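Local coordinates for NADPH-flavin oxidoreductase (Vibrio harveyi, PDB 2BKJ), which catalyses the NADPH-dependent reduction of FMN to FMNH2 and so supplies reduced flavin to luciferase in bioluminescence, at residues K16-P21 with L157-Q162. Sequence-based numbering, arbitrary orientation.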
loop_
_atom_site.group_PDB
_atom_site.type_symbol
_atom_site.label_atom_id
_atom_site.label_comp_id
_atom_site.label_asym_id
_atom_site.label_seq_id
_atom_site.Cartn_x
_atom_site.Cartn_y
_atom_site.Cartn_z
ATOM N N LYS A 16 -4.045 21.395 -7.803
ATOM C CA LYS A 16 -4.743 22.375 -8.631
ATOM C C LYS A 16 -4.769 21.829 -10.054
ATOM O O LYS A 16 -3.722 21.530 -10.636
ATOM C CB LYS A 16 -4.058 23.744 -8.590
ATOM C CG LYS A 16 -4.943 24.858 -9.129
ATOM C CD LYS A 16 -4.251 26.207 -9.147
ATOM C CE LYS A 16 -5.195 27.276 -9.681
ATOM N NZ LYS A 16 -4.508 28.577 -9.906
ATOM N N PHE A 17 -5.974 21.681 -10.600
ATOM C CA PHE A 17 -6.155 21.131 -11.940
ATOM C C PHE A 17 -6.899 22.060 -12.892
ATOM O O PHE A 17 -7.559 23.010 -12.468
ATOM C CB PHE A 17 -6.930 19.809 -11.857
ATOM C CG PHE A 17 -6.355 18.822 -10.879
ATOM C CD1 PHE A 17 -5.308 17.988 -11.247
ATOM C CD2 PHE A 17 -6.869 18.722 -9.590
ATOM C CE1 PHE A 17 -4.776 17.070 -10.347
ATOM C CE2 PHE A 17 -6.342 17.807 -8.681
ATOM C CZ PHE A 17 -5.295 16.978 -9.061
ATOM N N THR A 18 -6.759 21.786 -14.185
ATOM C CA THR A 18 -7.452 22.543 -15.218
ATOM C C THR A 18 -8.752 21.777 -15.485
ATOM O O THR A 18 -8.979 20.712 -14.903
ATOM C CB THR A 18 -6.630 22.637 -16.524
ATOM O OG1 THR A 18 -6.440 21.329 -17.076
ATOM C CG2 THR A 18 -5.279 23.277 -16.261
ATOM N N ALA A 19 -9.595 22.308 -16.364
ATOM C CA ALA A 19 -10.868 21.671 -16.681
ATOM C C ALA A 19 -10.779 20.615 -17.784
ATOM O O ALA A 19 -11.778 19.969 -18.101
ATOM C CB ALA A 19 -11.905 22.729 -17.043
ATOM N N VAL A 20 -9.591 20.439 -18.363
ATOM C CA VAL A 20 -9.394 19.457 -19.430
ATOM C C VAL A 20 -9.612 18.045 -18.890
ATOM O O VAL A 20 -8.938 17.617 -17.953
ATOM C CB VAL A 20 -7.979 19.559 -20.051
ATOM C CG1 VAL A 20 -7.840 18.585 -21.212
ATOM C CG2 VAL A 20 -7.707 20.982 -20.515
ATOM N N PRO A 21 -10.573 17.307 -19.467
ATOM C CA PRO A 21 -10.873 15.941 -19.029
ATOM C C PRO A 21 -9.837 14.888 -19.425
ATOM O O PRO A 21 -8.971 15.124 -20.269
ATOM C CB PRO A 21 -12.223 15.665 -19.689
ATOM C CG PRO A 21 -12.124 16.432 -20.973
ATOM C CD PRO A 21 -11.508 17.738 -20.526
ATOM N N LEU A 157 -7.184 12.952 -9.812
ATOM C CA LEU A 157 -6.391 12.813 -11.030
ATOM C C LEU A 157 -6.833 13.876 -12.026
ATOM O O LEU A 157 -8.020 14.195 -12.109
ATOM C CB LEU A 157 -6.565 11.417 -11.641
ATOM C CG LEU A 157 -6.013 10.217 -10.864
ATOM C CD1 LEU A 157 -6.411 8.922 -11.550
ATOM C CD2 LEU A 157 -4.500 10.319 -10.753
ATOM N N GLY A 158 -5.875 14.449 -12.752
ATOM C CA GLY A 158 -6.198 15.470 -13.734
ATOM C C GLY A 158 -4.977 16.198 -14.264
ATOM O O GLY A 158 -3.855 15.917 -13.852
ATOM N N HIS A 159 -5.192 17.116 -15.201
ATOM C CA HIS A 159 -4.094 17.889 -15.773
ATOM C C HIS A 159 -3.686 18.979 -14.787
ATOM O O HIS A 159 -4.527 19.722 -14.284
ATOM C CB HIS A 159 -4.497 18.484 -17.123
ATOM C CG HIS A 159 -4.739 17.451 -18.180
ATOM N ND1 HIS A 159 -3.714 16.851 -18.882
ATOM C CD2 HIS A 159 -5.885 16.883 -18.624
ATOM C CE1 HIS A 159 -4.218 15.956 -19.710
ATOM N NE2 HIS A 159 -5.533 15.954 -19.576
ATOM N N PRO A 160 -2.382 19.071 -14.488
ATOM C CA PRO A 160 -1.799 20.044 -13.557
ATOM C C PRO A 160 -1.993 21.512 -13.918
ATOM O O PRO A 160 -1.921 21.891 -15.086
ATOM C CB PRO A 160 -0.310 19.686 -13.578
ATOM C CG PRO A 160 -0.302 18.234 -13.955
ATOM C CD PRO A 160 -1.333 18.199 -15.042
ATOM N N ASP A 161 -2.233 22.327 -12.896
ATOM C CA ASP A 161 -2.390 23.768 -13.065
ATOM C C ASP A 161 -1.475 24.454 -12.046
ATOM O O ASP A 161 -1.746 25.561 -11.578
ATOM C CB ASP A 161 -3.848 24.205 -12.873
ATOM C CG ASP A 161 -4.114 25.615 -13.404
ATOM O OD1 ASP A 161 -3.343 26.096 -14.267
ATOM O OD2 ASP A 161 -5.102 26.239 -12.966
ATOM N N GLN A 162 -0.398 23.755 -11.698
ATOM C CA GLN A 162 0.614 24.234 -10.761
ATOM C C GLN A 162 1.847 23.348 -10.924
ATOM O O GLN A 162 1.749 22.226 -11.423
ATOM C CB GLN A 162 0.105 24.188 -9.315
ATOM C CG GLN A 162 -0.239 22.798 -8.793
ATOM C CD GLN A 162 -0.564 22.792 -7.309
ATOM O OE1 GLN A 162 -0.587 21.738 -6.676
ATOM N NE2 GLN A 162 -0.816 23.968 -6.748
HETATM O O HOH W 1 -7.866 18.088 -15.517
HETATM O O HOH W 2 -6.463 14.062 -21.475
#
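The H159 imidazole turns its edge to two carbonyls of the 16-21 loop: V20 O and P21 O both lie in the plane of the ring, V20 O 3.2 Å from H159 CD2. In this nitroreductase-fold flavoenzyme, the contact joins the loop between helices 3-9 and 24-35 to the chain leaving central strand 149-158. A water in the same plane sits 2.8 Å from H159 NE2 and also donates to P21 O. V20 CG1 comes from above the ring plane, 3.7 Å from H159 CD2. The F17 ring meets the other segment differently, with H159 O near its plane at one edge and the G158 backbone lying obliquely to it, G158 C 3.5 Å from F17 CD1. With CG anti to the carbonyl carbon (chi1 -52°), F17 reaches past G158 to A73 and to I14 and Y69, two FMN-binding residues.

A single beta bridge, F17 with P160, sets the backbones together. T18 N donates to H159 O at 3.0 Å, and F17 CA adds a CH...O contact to that same oxygen. D161 N donates to K16 O, 2.8 Å away, from well above the carbonyl plane. A second water bridges the two segments, giving hydrogens to T18 O and V20 O while accepting one from H159 N.

At the exposed end the extended K16 chain runs past D161, bringing CE close to OD2, but the NZ to OD2 salt bridge is long. Q162 packs its amide against K16 CB, NE2 lying 3.7 Å from that carbon, while OE1 accepts a hydrogen bond from the backbone N of FMN-binding R15.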